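PDB 3BKW: S-adenosylmethionine dependent methyltransferase from Mesorhizobium loti, which probably transfers a methyl group from S-adenosylmethionine to an acceptor that is not identified here. Local coordinates for residues 40-44 against 45-49. Numbering follows the deposited sequence.
With EDO (1,2-ethanediol), chain I.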
ATOM      1  N   PRO A  40     -15.414  -5.049 -10.954  1.00 30.17           N
ATOM      2  CA  PRO A  40     -15.526  -5.854 -12.154  1.00 30.66           C
ATOM      3  C   PRO A  40     -16.824  -5.429 -12.875  1.00 31.81           C
ATOM      4  O   PRO A  40     -17.613  -4.666 -12.310  1.00 30.81           O
ATOM      5  CB  PRO A  40     -15.688  -7.262 -11.585  1.00 30.71           C
ATOM      6  CG  PRO A  40     -16.424  -7.030 -10.313  1.00 31.74           C
ATOM      7  CD  PRO A  40     -15.793  -5.822  -9.753  1.00 31.41           C
ATOM      8  N   GLU A  41     -17.036  -5.898 -14.101  1.00 31.81           N
ATOM      9  CA  GLU A  41     -18.330  -5.694 -14.751  1.00 31.90           C
ATOM     10  C   GLU A  41     -19.406  -6.346 -13.845  1.00 31.75           C
ATOM     11  O   GLU A  41     -19.309  -7.525 -13.527  1.00 32.32           O
ATOM     12  CB  GLU A  41     -18.326  -6.304 -16.156  1.00 33.49           C
ATOM     13  CG  GLU A  41     -19.694  -6.354 -16.838  1.00 37.98           C
ATOM     14  CD  GLU A  41     -20.352  -4.999 -16.964  1.00 44.64           C
ATOM     15  OE1 GLU A  41     -19.703  -4.078 -17.508  1.00 45.81           O
ATOM     16  OE2 GLU A  41     -21.516  -4.874 -16.530  1.00 43.35           O
ATOM     17  N   VAL A  42     -20.402  -5.568 -13.432  1.00 30.68           N
ATOM     18  CA  VAL A  42     -21.418  -6.045 -12.474  1.00 30.44           C
ATOM     19  C   VAL A  42     -22.580  -6.797 -13.110  1.00 29.59           C
ATOM     20  O   VAL A  42     -23.366  -7.413 -12.390  1.00 30.18           O
ATOM     21  CB  VAL A  42     -21.949  -4.912 -11.535  1.00 30.51           C
ATOM     22  CG1 VAL A  42     -20.787  -4.278 -10.713  1.00 28.94           C
ATOM     23  CG2 VAL A  42     -22.750  -3.851 -12.301  1.00 29.99           C
ATOM     24  N   GLY A  43     -22.684  -6.769 -14.446  1.00 30.34           N
ATOM     25  CA  GLY A  43     -23.757  -7.438 -15.150  1.00 29.11           C
ATOM     26  C   GLY A  43     -23.793  -8.928 -14.867  1.00 30.19           C
ATOM     27  O   GLY A  43     -22.781  -9.620 -15.038  1.00 31.69           O
ATOM     28  N   GLY A  44     -24.937  -9.386 -14.363  1.00 28.46           N
ATOM     29  CA  GLY A  44     -25.178 -10.783 -14.056  1.00 29.65           C
ATOM     30  C   GLY A  44     -24.583 -11.280 -12.754  1.00 27.76           C
ATOM     31  O   GLY A  44     -24.756 -12.467 -12.425  1.00 31.77           O
ATOM     32  N   LEU A  45     -23.940 -10.400 -11.972  1.00 27.28           N
ATOM     33  CA  LEU A  45     -23.269 -10.835 -10.749  1.00 27.01           C
ATOM     34  C   LEU A  45     -24.178 -10.867  -9.538  1.00 28.51           C
ATOM     35  O   LEU A  45     -25.171 -10.149  -9.464  1.00 27.39           O
ATOM     36  CB  LEU A  45     -22.061  -9.938 -10.403  1.00 27.17           C
ATOM     37  CG  LEU A  45     -20.913  -9.805 -11.406  1.00 27.14           C
ATOM     38  CD1 LEU A  45     -19.737  -9.100 -10.700  1.00 30.81           C
ATOM     39  CD2 LEU A  45     -20.483 -11.160 -11.980  1.00 28.61           C
ATOM     40  N   ARG A  46     -23.790 -11.719  -8.596  1.00 27.80           N
ATOM     41  CA  ARG A  46     -24.389 -11.813  -7.276  1.00 26.26           C
ATOM     42  C   ARG A  46     -23.470 -10.937  -6.425  1.00 26.13           C
ATOM     43  O   ARG A  46     -22.254 -11.169  -6.390  1.00 26.94           O
ATOM     44  CB  ARG A  46     -24.375 -13.234  -6.780  1.00 26.95           C
ATOM     45  CG  ARG A  46     -25.157 -14.199  -7.692  1.00 30.03           C
ATOM     46  CD  ARG A  46     -24.853 -15.617  -7.303  1.00 34.36           C
ATOM     47  NE  ARG A  46     -23.445 -15.917  -7.568  1.00 32.21           N
ATOM     48  CZ  ARG A  46     -22.769 -16.947  -7.060  1.00 36.26           C
ATOM     49  NH1 ARG A  46     -23.342 -17.859  -6.278  1.00 36.61           N
ATOM     50  NH2 ARG A  46     -21.490 -17.075  -7.363  1.00 35.61           N
ATOM     51  N   ILE A  47     -24.050  -9.933  -5.766  1.00 26.67           N
ATOM     52  CA  ILE A  47     -23.285  -8.920  -5.040  1.00 27.19           C
ATOM     53  C   ILE A  47     -23.762  -8.742  -3.612  1.00 26.98           C
ATOM     54  O   ILE A  47     -24.970  -8.773  -3.352  1.00 27.92           O
ATOM     55  CB  ILE A  47     -23.408  -7.550  -5.767  1.00 26.49           C
ATOM     56  CG1 ILE A  47     -23.013  -7.667  -7.248  1.00 26.24           C
ATOM     57  CG2 ILE A  47     -22.555  -6.464  -5.058  1.00 28.32           C
ATOM     58  CD1 ILE A  47     -23.174  -6.381  -8.075  1.00 25.47           C
ATOM     59  N   VAL A  48     -22.811  -8.559  -2.685  1.00 26.30           N
ATOM     60  CA  VAL A  48     -23.136  -8.206  -1.309  1.00 27.33           C
ATOM     61  C   VAL A  48     -22.518  -6.832  -1.022  1.00 26.57           C
ATOM     62  O   VAL A  48     -21.350  -6.608  -1.347  1.00 27.49           O
ATOM     63  CB  VAL A  48     -22.733  -9.281  -0.268  1.00 25.39           C
ATOM     64  CG1 VAL A  48     -21.230  -9.593  -0.294  1.00 26.23           C
ATOM     65  CG2 VAL A  48     -23.191  -8.865   1.137  1.00 29.16           C
ATOM     66  N   ASP A  49     -23.311  -5.938  -0.415  1.00 26.75           N
ATOM     67  CA  ASP A  49     -22.898  -4.600  -0.041  1.00 27.74           C
ATOM     68  C   ASP A  49     -22.822  -4.557   1.466  1.00 26.79           C
ATOM     69  O   ASP A  49     -23.847  -4.642   2.134  1.00 26.87           O
ATOM     70  CB  ASP A  49     -23.908  -3.574  -0.577  1.00 26.68           C
ATOM     71  CG  ASP A  49     -23.517  -2.146  -0.289  1.00 28.96           C
ATOM     72  OD1 ASP A  49     -22.554  -1.918   0.457  1.00 29.56           O
ATOM     73  OD2 ASP A  49     -24.152  -1.241  -0.847  1.00 31.07           O
TER
HETATM   74  C1  EDO I 249     -19.937  -0.772 -14.792  1.00 52.84           C
HETATM   75  O1  EDO I 249     -21.178  -0.585 -15.479  1.00 46.99           O
HETATM   76  C2  EDO I 249     -19.951  -2.158 -14.158  1.00 51.34           C
HETATM   77  O2  EDO I 249     -18.902  -2.329 -13.188  1.00 42.38           O
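Val-42 and Leu-45 close a type II beta turn, in which Leu-45 N donates to Val-42 O at 3.1 Å. The N-H points well at the oxygen (162°) but lies above the carbonyl plane. Gly-44 takes the positive phi (79°) that favours glycine at the third position of such a turn. The turn lies in the loop joining helix 32-38 to strand 46-50, the first in sequence of the Rossmann-like methyltransferase sheet, between 68-73 and 108-114. Leu-45 carries most of the side-chain contact. Its CG stands anti to its own carbonyl carbon (chi1 -59°), and the branch reaches back to just before the turn, where CD1 lies 3.3 Å from Glu-41 O and 3.9 Å from Pro-40 CG. Cut back to an alanine, Leu-45 is likely to leave the Pro-40 ring without an apolar partner and a gap beside Glu-41 O. Ile-47 extends its CD1 to Val-42 CB at 4.0 Å. Trp-60 and Phe-57 of helix 56-63 touch Val-42 and Ile-47, respectively. Arg-46 CB turns away from 40-44; NH2 forms a salt bridge with Asp-109 OD1 and a hydrogen bond with Ser-135 OG. A 1,2-ethanediol, probably from the crystallisation liquor, donates from O2 to Pro-40 O at 2.8 Å. The Glu-41 side chain bends at chi2, and its OE2 accepts a hydrogen bond from Gly-43 N at 3.0 Å, on the anti side of the carboxylate.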